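Local coordinates for putative GH105 family protein (Salmonella enterica subsp. enterica serovar Paratyphi A, PDB 3QWT) that is of unknown function but, as a possible member of glycoside hydrolase family 105 with an alpha/alpha toroid, probably hydrolyses unsaturated glycuronyl sugars, at residues A[75-78]-A[79-83]; A[216-220]-A[221-225]; A[242-245]-A[246-250]; A[362-365]-A[366-370]. One frame throughout, in Å; residues are numbered along the deposited sequence.

Contact 1 (A[75-78]-A[79-83]); sequences GMYH and YYQQT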
loop_
_atom_site.group_PDB
_atom_site.type_symbol
_atom_site.label_atom_id
_atom_site.label_comp_id
_atom_site.label_asym_id
_atom_site.label_seq_id
_atom_site.Cartn_x
_atom_site.Cartn_y
_atom_site.Cartn_z
ATOM N N GLY A 75 -17.204 35.076 2.378
ATOM C CA GLY A 75 -17.691 35.439 3.696
ATOM C C GLY A 75 -19.071 34.854 3.947
ATOM O O GLY A 75 -19.321 34.256 4.988
HETATM N N MSE A 76 -19.970 35.026 2.985
HETATM C CA MSE A 76 -21.288 34.400 3.050
HETATM C C MSE A 76 -21.176 32.888 3.191
HETATM O O MSE A 76 -21.871 32.278 4.016
HETATM C CB MSE A 76 -22.099 34.724 1.795
HETATM C CG MSE A 76 -22.561 36.166 1.709
HETATM SE SE MSE A 76 -23.674 36.467 0.116
HETATM C CE MSE A 76 -23.882 38.399 0.278
ATOM N N TYR A 77 -20.309 32.277 2.384
ATOM C CA TYR A 77 -20.202 30.823 2.404
ATOM C C TYR A 77 -19.846 30.372 3.809
ATOM O O TYR A 77 -20.464 29.464 4.352
ATOM C CB TYR A 77 -19.184 30.271 1.397
ATOM C CG TYR A 77 -19.137 28.769 1.493
ATOM C CD1 TYR A 77 -20.184 28.004 0.998
ATOM C CD2 TYR A 77 -18.094 28.118 2.147
ATOM C CE1 TYR A 77 -20.186 26.623 1.121
ATOM C CE2 TYR A 77 -18.090 26.725 2.278
ATOM C CZ TYR A 77 -19.142 25.992 1.759
ATOM O OH TYR A 77 -19.168 24.623 1.869
ATOM N N HIS A 78 -18.856 31.035 4.397
ATOM C CA HIS A 78 -18.433 30.729 5.764
ATOM C C HIS A 78 -19.614 30.645 6.729
ATOM O O HIS A 78 -19.819 29.624 7.388
ATOM C CB HIS A 78 -17.373 31.734 6.257
ATOM C CG HIS A 78 -15.972 31.305 5.953
ATOM N ND1 HIS A 78 -15.159 30.710 6.888
ATOM C CD2 HIS A 78 -15.258 31.331 4.801
ATOM C CE1 HIS A 78 -13.998 30.402 6.334
ATOM N NE2 HIS A 78 -14.034 30.769 5.067
ATOM N N TYR A 79 -20.407 31.708 6.786
ATOM C CA TYR A 79 -21.609 31.662 7.590
ATOM C C TYR A 79 -22.486 30.462 7.230
ATOM O O TYR A 79 -22.910 29.707 8.113
ATOM C CB TYR A 79 -22.397 32.964 7.493
ATOM C CG TYR A 79 -23.465 33.073 8.577
ATOM C CD1 TYR A 79 -23.111 33.336 9.894
ATOM C CD2 TYR A 79 -24.817 32.899 8.284
ATOM C CE1 TYR A 79 -24.066 33.434 10.891
ATOM C CE2 TYR A 79 -25.780 32.991 9.277
ATOM C CZ TYR A 79 -25.394 33.258 10.584
ATOM O OH TYR A 79 -26.331 33.346 11.592
ATOM N N TYR A 80 -22.749 30.273 5.939
ATOM C CA TYR A 80 -23.599 29.167 5.516
ATOM C C TYR A 80 -23.009 27.837 5.983
ATOM O O TYR A 80 -23.708 26.978 6.523
ATOM C CB TYR A 80 -23.785 29.140 3.988
ATOM C CG TYR A 80 -24.275 27.794 3.497
ATOM C CD1 TYR A 80 -25.562 27.348 3.797
ATOM C CD2 TYR A 80 -23.454 26.958 2.775
ATOM C CE1 TYR A 80 -26.018 26.098 3.367
ATOM C CE2 TYR A 80 -23.897 25.715 2.346
ATOM C CZ TYR A 80 -25.176 25.289 2.649
ATOM O OH TYR A 80 -25.614 24.057 2.219
ATOM N N GLN A 81 -21.715 27.668 5.769
ATOM C CA GLN A 81 -21.059 26.416 6.113
ATOM C C GLN A 81 -21.230 26.053 7.589
ATOM O O GLN A 81 -21.439 24.893 7.922
ATOM C CB GLN A 81 -19.581 26.485 5.747
ATOM C CG GLN A 81 -18.793 25.213 6.071
ATOM C CD GLN A 81 -17.343 25.324 5.637
ATOM O OE1 GLN A 81 -16.610 26.203 6.108
ATOM N NE2 GLN A 81 -16.929 24.457 4.708
ATOM N N GLN A 82 -21.144 27.053 8.463
ATOM C CA GLN A 82 -21.245 26.839 9.910
ATOM C C GLN A 82 -22.667 26.585 10.418
ATOM O O GLN A 82 -22.866 25.732 11.284
ATOM C CB GLN A 82 -20.635 28.024 10.669
ATOM C CG GLN A 82 -20.660 27.889 12.178
ATOM C CD GLN A 82 -20.405 29.221 12.867
ATOM O OE1 GLN A 82 -21.323 29.838 13.387
ATOM N NE2 GLN A 82 -19.159 29.682 12.840
ATOM N N THR A 83 -23.644 27.310 9.874
ATOM C CA THR A 83 -25.013 27.266 10.387
ATOM C C THR A 83 -26.069 26.615 9.490
ATOM O O THR A 83 -27.188 26.371 9.944
ATOM C CB THR A 83 -25.523 28.658 10.595
ATOM O OG1 THR A 83 -25.750 29.238 9.307
ATOM C CG2 THR A 83 -24.494 29.496 11.387
#
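Y77 and Q81, one helical turn apart, both set CG trans to the backbone N (chi1 180° for Y77), and Q81 stays extended beyond CG, which carries its amide along to the ring of Y77. The glutamine meets this ring in two ways. CB of Q81 makes an off-centre CH-pi contact, 4.2 Å from the centroid, while the amide reaches the rim, where Q81 NE2 is 3.5 Å from Y77 CE2 and close to the ring plane. Ring and amide planes stand 63° apart, so the amide does not lie flat on the tyrosine. On Y80 the same first torsion brings that ring against the first one: Y80 CD2 and Y77 CE1 are 3.7 Å apart, with the ring planes at 57°, an oblique meeting. Both phenol oxygens then turn to one carboxylate, Y80 OH by a hydrogen bond to E124 and Y77 OH by a weak one.

Beneath the side chains runs the i to i+4 ladder of an alpha-helix, including Y80 N to M76 O at 2.9 Å. At its last turn Y79 O receives two donors from T83, the backbone N at 3.1 Å and OG1 at 3.1 Å, with OG1 standing above the carbonyl plane; T83 CG2 lies over the rim of one face of the Y79 ring. This final stretch of helix 67-83 is wedged between three others: M76, a selenomethionine, and Y80 pack on M88 of helix 86-102, Y79 touches helix 23-37, and H78 and Q82 meet helix 363-377.

Contact 2 (A[216-220]-A[221-225]); sequences GWSYD and GHHNF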
loop_
_atom_site.group_PDB
_atom_site.type_symbol
_atom_site.label_atom_id
_atom_site.label_comp_id
_atom_site.label_asym_id
_atom_site.label_seq_id
_atom_site.Cartn_x
_atom_site.Cartn_y
_atom_site.Cartn_z
ATOM N N GLY A 216 3.413 45.206 -3.074
ATOM C CA GLY A 216 3.794 44.688 -4.374
ATOM C C GLY A 216 5.281 44.482 -4.622
ATOM O O GLY A 216 6.141 44.992 -3.888
ATOM N N TRP A 217 5.560 43.726 -5.686
ATOM C CA TRP A 217 6.910 43.447 -6.168
ATOM C C TRP A 217 6.909 43.477 -7.691
ATOM O O TRP A 217 5.969 42.993 -8.336
ATOM C CB TRP A 217 7.377 42.060 -5.694
ATOM C CG TRP A 217 8.563 41.530 -6.456
ATOM C CD1 TRP A 217 8.537 40.653 -7.498
ATOM C CD2 TRP A 217 9.940 41.854 -6.242
ATOM N NE1 TRP A 217 9.812 40.412 -7.945
ATOM C CE2 TRP A 217 10.690 41.145 -7.192
ATOM C CE3 TRP A 217 10.612 42.691 -5.346
ATOM C CZ2 TRP A 217 12.078 41.230 -7.261
ATOM C CZ3 TRP A 217 11.986 42.778 -5.420
ATOM C CH2 TRP A 217 12.705 42.055 -6.370
ATOM N N SER A 218 7.968 44.016 -8.273
ATOM C CA SER A 218 8.106 43.964 -9.718
ATOM C C SER A 218 9.452 43.400 -10.150
ATOM O O SER A 218 10.503 43.786 -9.630
ATOM C CB SER A 218 7.903 45.339 -10.343
ATOM O OG SER A 218 8.095 45.247 -11.740
ATOM N N TYR A 219 9.414 42.487 -11.112
ATOM C CA TYR A 219 10.644 41.923 -11.640
ATOM C C TYR A 219 11.264 42.859 -12.667
ATOM O O TYR A 219 12.392 42.657 -13.114
ATOM C CB TYR A 219 10.404 40.539 -12.231
ATOM C CG TYR A 219 10.486 39.423 -11.204
ATOM C CD1 TYR A 219 9.387 38.638 -10.913
ATOM C CD2 TYR A 219 11.669 39.165 -10.531
ATOM C CE1 TYR A 219 9.464 37.615 -9.984
ATOM C CE2 TYR A 219 11.758 38.149 -9.608
ATOM C CZ TYR A 219 10.649 37.376 -9.337
ATOM O OH TYR A 219 10.727 36.370 -8.408
ATOM N N ASP A 220 10.520 43.892 -13.037
ATOM C CA ASP A 220 11.067 44.924 -13.883
ATOM C C ASP A 220 11.656 45.983 -12.957
ATOM O O ASP A 220 10.998 46.950 -12.598
ATOM C CB ASP A 220 9.985 45.486 -14.796
ATOM C CG ASP A 220 10.461 46.677 -15.600
ATOM O OD1 ASP A 220 11.685 46.947 -15.604
ATOM O OD2 ASP A 220 9.610 47.342 -16.230
ATOM N N GLY A 221 12.893 45.759 -12.534
ATOM C CA GLY A 221 13.567 46.679 -11.639
ATOM C C GLY A 221 13.791 46.074 -10.267
ATOM O O GLY A 221 14.439 46.681 -9.426
ATOM N N HIS A 222 13.248 44.882 -10.038
ATOM C CA HIS A 222 13.396 44.222 -8.745
ATOM C C HIS A 222 13.218 45.164 -7.554
ATOM O O HIS A 222 14.141 45.357 -6.766
ATOM C CB HIS A 222 14.755 43.528 -8.650
ATOM C CG HIS A 222 14.943 42.448 -9.666
ATOM N ND1 HIS A 222 15.063 42.711 -11.012
ATOM C CD2 HIS A 222 15.007 41.101 -9.537
ATOM C CE1 HIS A 222 15.198 41.572 -11.670
ATOM N NE2 HIS A 222 15.169 40.580 -10.797
ATOM N N HIS A 223 12.026 45.738 -7.426
ATOM C CA HIS A 223 11.713 46.616 -6.309
ATOM C C HIS A 223 10.323 46.307 -5.753
ATOM O O HIS A 223 9.546 45.547 -6.360
ATOM C CB HIS A 223 11.791 48.080 -6.756
ATOM C CG HIS A 223 10.838 48.413 -7.860
ATOM N ND1 HIS A 223 9.508 48.698 -7.631
ATOM C CD2 HIS A 223 11.014 48.489 -9.201
ATOM C CE1 HIS A 223 8.909 48.945 -8.783
ATOM N NE2 HIS A 223 9.799 48.823 -9.752
ATOM N N ASN A 224 10.034 46.871 -4.581
ATOM C CA ASN A 224 8.717 46.758 -3.962
ATOM C C ASN A 224 7.926 48.062 -4.015
ATOM O O ASN A 224 7.187 48.385 -3.082
ATOM C CB ASN A 224 8.830 46.275 -2.516
ATOM C CG ASN A 224 9.248 44.811 -2.419
ATOM O OD1 ASN A 224 10.407 44.507 -2.159
ATOM N ND2 ASN A 224 8.301 43.899 -2.648
ATOM N N PHE A 225 8.068 48.797 -5.114
ATOM C CA PHE A 225 7.360 50.075 -5.287
ATOM C C PHE A 225 7.588 50.989 -4.089
ATOM O O PHE A 225 8.732 51.230 -3.690
ATOM C CB PHE A 225 5.862 49.844 -5.548
ATOM C CG PHE A 225 5.598 49.054 -6.800
ATOM C CD1 PHE A 225 5.299 49.696 -7.994
ATOM C CD2 PHE A 225 5.722 47.671 -6.800
ATOM C CE1 PHE A 225 5.097 48.969 -9.154
ATOM C CE2 PHE A 225 5.515 46.938 -7.957
ATOM C CZ PHE A 225 5.198 47.586 -9.136
HETATM O O HOH W 1 4.794 47.669 -1.848
#
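S218 and H223 form one antiparallel hydrogen-bonded pair, S218 N to H223 O at 2.9 Å with a weak return from H223 N to S218 O at 3.3 Å, and the chain reverses through residues 219-222, which include an inverse gamma turn centred on D220. Across the turn, the six-membered ring of W217 lies against the backbone of H222, its CH2 only 3.3 Å from H222 CA. Y219 directs its edge at the face of the H222 imidazole in an offset edge-to-face pair, centroids 5.6 Å apart and planes at 81°. W217 NE1 sits 3.2 Å above the centre of the Y219 ring, which closes a cluster of three aromatic residues.

Because H222 and H223 both face S218, the hairpin carries a G1 beta bulge; S218 OG, accepting from D220 N, adds an ST turn. On H223, chi1 of 60° places CG between the backbone N and the carbonyl carbon and holds ND1 where F225 N can donate to it, 2.9 Å away and in the ring plane. CE1 of H223 comes down over the centre of the F225 ring, 3.6 Å above it, and S218 CB lies over a face of the imidazole. N224 ND2 donates to G216 O at 2.7 Å from 35° above the carbonyl plane, and also to N204 O on helix 188-205. Its OD1 is bonded to K208 of a neighbouring subunit, which packs on W217 and H222 as well.

Contact 3 (A[242-245]-A[246-250]); sequences PDFL and ELLDL
L245 O takes two donors at the end of its helix: D249 N at 3.0 Å, and a water at 2.6 Å that in turn accepts from L250 N. The water thus carries the hydrogen bonding one residue past D249, the first residue to leave the helix, where phi turns positive. D243 O is doubly held too, by L247 N at 3.0 Å and by a second water at 2.7 Å whose other bond, to E246 OE2, is weak.

The apolar part is a leucine methyl on a ring. F244 turns CG away from its backbone N (chi1 -172°), and L248, one turn on, sets CD1 over a face of that ring, 3.9 Å from the centroid and 27° off the normal. CD1 is nearest CE2 of F244, at 3.5 Å, so the methyl sits toward the rim rather than above the middle.

D243 and E246 lie on another side of the helix, and their carboxylates approach to 4.9 Å between D243 OD1 and E246 OE2. K306 makes salt bridges to both of these oxygens and probably offsets their repulsion. K310 pairs with E246 OE1, while Y74 and Y302 bond to D243.

This last part of helix 231-248 fits between its neighbours in the alpha/alpha toroid: L247 leans on helix 170-184, F244 and L248 on helix 188-205, and L245 on helix 255-272.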
loop_
_atom_site.group_PDB
_atom_site.type_symbol
_atom_site.label_atom_id
_atom_site.label_comp_id
_atom_site.label_asym_id
_atom_site.label_seq_id
_atom_site.Cartn_x
_atom_site.Cartn_y
_atom_site.Cartn_z
ATOM N N PRO A 242 -4.076 30.592 7.013
ATOM C CA PRO A 242 -4.785 29.622 7.841
ATOM C C PRO A 242 -5.717 28.780 6.996
ATOM O O PRO A 242 -5.827 27.575 7.229
ATOM C CB PRO A 242 -5.587 30.508 8.804
ATOM C CG PRO A 242 -4.801 31.760 8.876
ATOM C CD PRO A 242 -4.291 31.970 7.480
ATOM N N ASP A 243 -6.369 29.395 6.014
ATOM C CA ASP A 243 -7.274 28.624 5.166
ATOM C C ASP A 243 -6.513 27.651 4.284
ATOM O O ASP A 243 -6.940 26.518 4.075
ATOM C CB ASP A 243 -8.175 29.548 4.347
ATOM C CG ASP A 243 -9.290 30.157 5.190
ATOM O OD1 ASP A 243 -9.255 30.033 6.435
ATOM O OD2 ASP A 243 -10.197 30.756 4.608
ATOM N N PHE A 244 -5.366 28.098 3.791
ATOM C CA PHE A 244 -4.516 27.261 2.967
ATOM C C PHE A 244 -3.995 26.076 3.799
ATOM O O PHE A 244 -4.047 24.920 3.363
ATOM C CB PHE A 244 -3.381 28.107 2.392
ATOM C CG PHE A 244 -2.541 27.398 1.374
ATOM C CD1 PHE A 244 -3.121 26.766 0.302
ATOM C CD2 PHE A 244 -1.165 27.374 1.496
ATOM C CE1 PHE A 244 -2.349 26.120 -0.624
ATOM C CE2 PHE A 244 -0.393 26.733 0.580
ATOM C CZ PHE A 244 -0.986 26.101 -0.490
ATOM N N LEU A 245 -3.532 26.361 5.012
ATOM C CA LEU A 245 -3.012 25.311 5.875
ATOM C C LEU A 245 -4.064 24.256 6.160
ATOM O O LEU A 245 -3.780 23.050 6.226
ATOM C CB LEU A 245 -2.536 25.892 7.189
ATOM C CG LEU A 245 -1.193 26.610 7.146
ATOM C CD1 LEU A 245 -0.872 27.136 8.535
ATOM C CD2 LEU A 245 -0.113 25.672 6.646
ATOM N N GLU A 246 -5.289 24.714 6.347
ATOM C CA GLU A 246 -6.367 23.809 6.676
ATOM C C GLU A 246 -6.671 22.931 5.465
ATOM O O GLU A 246 -6.886 21.725 5.612
ATOM C CB GLU A 246 -7.596 24.607 7.110
ATOM C CG GLU A 246 -8.834 23.776 7.368
ATOM C CD GLU A 246 -9.992 24.642 7.852
ATOM O OE1 GLU A 246 -10.300 24.592 9.053
ATOM O OE2 GLU A 246 -10.570 25.389 7.033
ATOM N N LEU A 247 -6.690 23.546 4.281
ATOM C CA LEU A 247 -6.733 22.814 3.032
ATOM C C LEU A 247 -5.632 21.757 2.940
ATOM O O LEU A 247 -5.903 20.613 2.585
ATOM C CB LEU A 247 -6.646 23.747 1.826
ATOM C CG LEU A 247 -7.981 24.044 1.142
ATOM C CD1 LEU A 247 -7.799 25.065 0.035
ATOM C CD2 LEU A 247 -8.613 22.762 0.609
ATOM N N LEU A 248 -4.395 22.136 3.252
ATOM C CA LEU A 248 -3.267 21.239 3.012
ATOM C C LEU A 248 -3.283 20.049 3.958
ATOM O O LEU A 248 -2.856 18.953 3.593
ATOM C CB LEU A 248 -1.928 21.974 3.114
ATOM C CG LEU A 248 -1.534 22.876 1.942
ATOM C CD1 LEU A 248 -0.245 23.656 2.236
ATOM C CD2 LEU A 248 -1.402 22.090 0.681
ATOM N N ASP A 249 -3.766 20.274 5.172
ATOM C CA ASP A 249 -3.879 19.211 6.166
ATOM C C ASP A 249 -2.562 18.432 6.340
ATOM O O ASP A 249 -2.584 17.216 6.449
ATOM C CB ASP A 249 -5.036 18.260 5.787
ATOM C CG ASP A 249 -5.432 17.333 6.926
ATOM O OD1 ASP A 249 -5.077 17.628 8.094
ATOM O OD2 ASP A 249 -6.093 16.310 6.656
ATOM N N LEU A 250 -1.428 19.135 6.359
ATOM C CA LEU A 250 -0.108 18.500 6.496
ATOM C C LEU A 250 0.231 18.148 7.947
ATOM O O LEU A 250 -0.224 18.826 8.862
ATOM C CB LEU A 250 0.974 19.412 5.924
ATOM C CG LEU A 250 0.783 19.756 4.453
ATOM C CD1 LEU A 250 1.878 20.690 3.963
ATOM C CD2 LEU A 250 0.773 18.475 3.651
HETATM O O HOH W 2 -9.605 26.253 3.929
HETATM O O HOH W 3 -1.571 21.918 7.026
#

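Contact 4 (A[362-365]-A[366-370]); sequences MPYG and QAMAM
M368, a selenomethionine, lays its selenium beside the ring of Y364, one helical turn earlier. SE is 5.4 Å from the ring centroid and 76° off its normal, a Met-aromatic contact at the edge; it also lies 4.1 Å from Y364 CB and, nearer still, 3.3 Å from Y364 O. A first torsion of 57° places the tyrosine CG between its backbone N and carbonyl carbon, and the ring folds back over the start of the helix, where M362 CB rests 3.4 Å above the plane of one face, toward the rim. Y364 is further fixed by a stack with W67 and by a hydrogen bond from OH to S342 O.

M362 occupies the N-cap, and its O accepts from Q366 N at 3.1 Å; the ladder goes on two rungs later with M368 N to Y364 O at 2.8 Å. With its first torsion at -51°, Q366 has CG 3.5 Å from M362 O; the bend at chi2 then turns the buried amide aside, where NE2 bonds to G336 O and V33 O, and OE1 to L338 N.

Three helices pack against this start of helix 363-377: M368 meets S235, W236 and I239 of helix 231-248, Y364 and A367 touch V71 of helix 67-83, and M370 lies on helix 23-37.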
loop_
_atom_site.group_PDB
_atom_site.type_symbol
_atom_site.label_atom_id
_atom_site.label_comp_id
_atom_site.label_asym_id
_atom_site.label_seq_id
_atom_site.Cartn_x
_atom_site.Cartn_y
_atom_site.Cartn_z
HETATM N N MSE A 362 -18.210 48.333 0.606
HETATM C CA MSE A 362 -17.876 47.410 -0.475
HETATM C C MSE A 362 -18.243 45.979 -0.126
HETATM O O MSE A 362 -18.312 45.619 1.046
HETATM C CB MSE A 362 -16.385 47.500 -0.824
HETATM C CG MSE A 362 -15.967 48.894 -1.278
HETATM SE SE MSE A 362 -16.629 49.249 -3.087
HETATM C CE MSE A 362 -15.187 48.356 -4.058
ATOM N N PRO A 363 -18.505 45.159 -1.150
ATOM C CA PRO A 363 -18.770 43.735 -0.920
ATOM C C PRO A 363 -17.737 43.114 0.028
ATOM O O PRO A 363 -18.109 42.423 0.968
ATOM C CB PRO A 363 -18.656 43.132 -2.322
ATOM C CG PRO A 363 -19.092 44.240 -3.226
ATOM C CD PRO A 363 -18.611 45.527 -2.573
ATOM N N TYR A 364 -16.457 43.377 -0.196
ATOM C CA TYR A 364 -15.423 42.795 0.660
ATOM C C TYR A 364 -15.421 43.384 2.076
ATOM O O TYR A 364 -15.073 42.697 3.040
ATOM C CB TYR A 364 -14.048 42.935 0.019
ATOM C CG TYR A 364 -13.663 44.352 -0.313
ATOM C CD1 TYR A 364 -13.096 45.181 0.646
ATOM C CD2 TYR A 364 -13.849 44.858 -1.593
ATOM C CE1 TYR A 364 -12.729 46.487 0.340
ATOM C CE2 TYR A 364 -13.482 46.155 -1.912
ATOM C CZ TYR A 364 -12.928 46.969 -0.942
ATOM O OH TYR A 364 -12.566 48.264 -1.266
ATOM N N GLY A 365 -15.814 44.649 2.199
ATOM C CA GLY A 365 -15.959 45.255 3.508
ATOM C C GLY A 365 -16.964 44.488 4.346
ATOM O O GLY A 365 -16.653 44.031 5.440
ATOM N N GLN A 366 -18.175 44.345 3.820
ATOM C CA GLN A 366 -19.221 43.575 4.482
ATOM C C GLN A 366 -18.809 42.112 4.670
ATOM O O GLN A 366 -19.060 41.500 5.709
ATOM C CB GLN A 366 -20.505 43.614 3.649
ATOM C CG GLN A 366 -20.959 45.013 3.236
ATOM C CD GLN A 366 -21.143 45.929 4.418
ATOM O OE1 GLN A 366 -20.435 46.930 4.564
ATOM N NE2 GLN A 366 -22.094 45.590 5.280
ATOM N N ALA A 367 -18.195 41.538 3.650
ATOM C CA ALA A 367 -17.908 40.114 3.699
ATOM C C ALA A 367 -16.881 39.841 4.779
ATOM O O ALA A 367 -17.041 38.931 5.589
ATOM C CB ALA A 367 -17.441 39.594 2.340
HETATM N N MSE A 368 -15.837 40.656 4.811
HETATM C CA MSE A 368 -14.789 40.450 5.807
HETATM C C MSE A 368 -15.335 40.611 7.229
HETATM O O MSE A 368 -14.985 39.847 8.125
HETATM C CB MSE A 368 -13.584 41.343 5.514
HETATM C CG MSE A 368 -12.880 40.902 4.237
HETATM SE SE MSE A 368 -11.858 42.323 3.400
HETATM C CE MSE A 368 -10.133 41.969 4.270
ATOM N N ALA A 369 -16.236 41.567 7.429
ATOM C CA ALA A 369 -16.910 41.638 8.715
ATOM C C ALA A 369 -17.549 40.287 9.046
ATOM O O ALA A 369 -17.448 39.805 10.172
ATOM C CB ALA A 369 -17.945 42.750 8.735
HETATM N N MSE A 370 -18.198 39.655 8.075
HETATM C CA MSE A 370 -18.880 38.418 8.420
HETATM C C MSE A 370 -17.919 37.258 8.544
HETATM O O MSE A 370 -18.156 36.337 9.316
HETATM C CB MSE A 370 -20.102 38.121 7.523
HETATM C CG MSE A 370 -19.865 37.921 6.039
HETATM SE SE MSE A 370 -21.587 38.064 5.050
HETATM C CE MSE A 370 -21.392 39.895 4.461
#

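Overall arrangement
Contacts 1, 3 and 4 are buried turns of toroid helices, whereas contact 2 is a partly buried hairpin, its centre about 23 Å from that of the chain, against 9 Å for the centre of contact 4. Contacts 1 and 4 touch through G75 and M76 against M370, joining helices 67-83 and 363-377; contact 1 also reaches contact 3, with H78 NE2 3.9 Å from D243 OD2. Contact 2 lies apart, its nearest atoms about 16 Å from contact 4. Chemistry follows place: aromatic rings, methyls and selenium fill the helical contacts, with lysines meeting the carboxylates of contact 3, while the hairpin combines backbone turns, histidines and a lysine of another subunit.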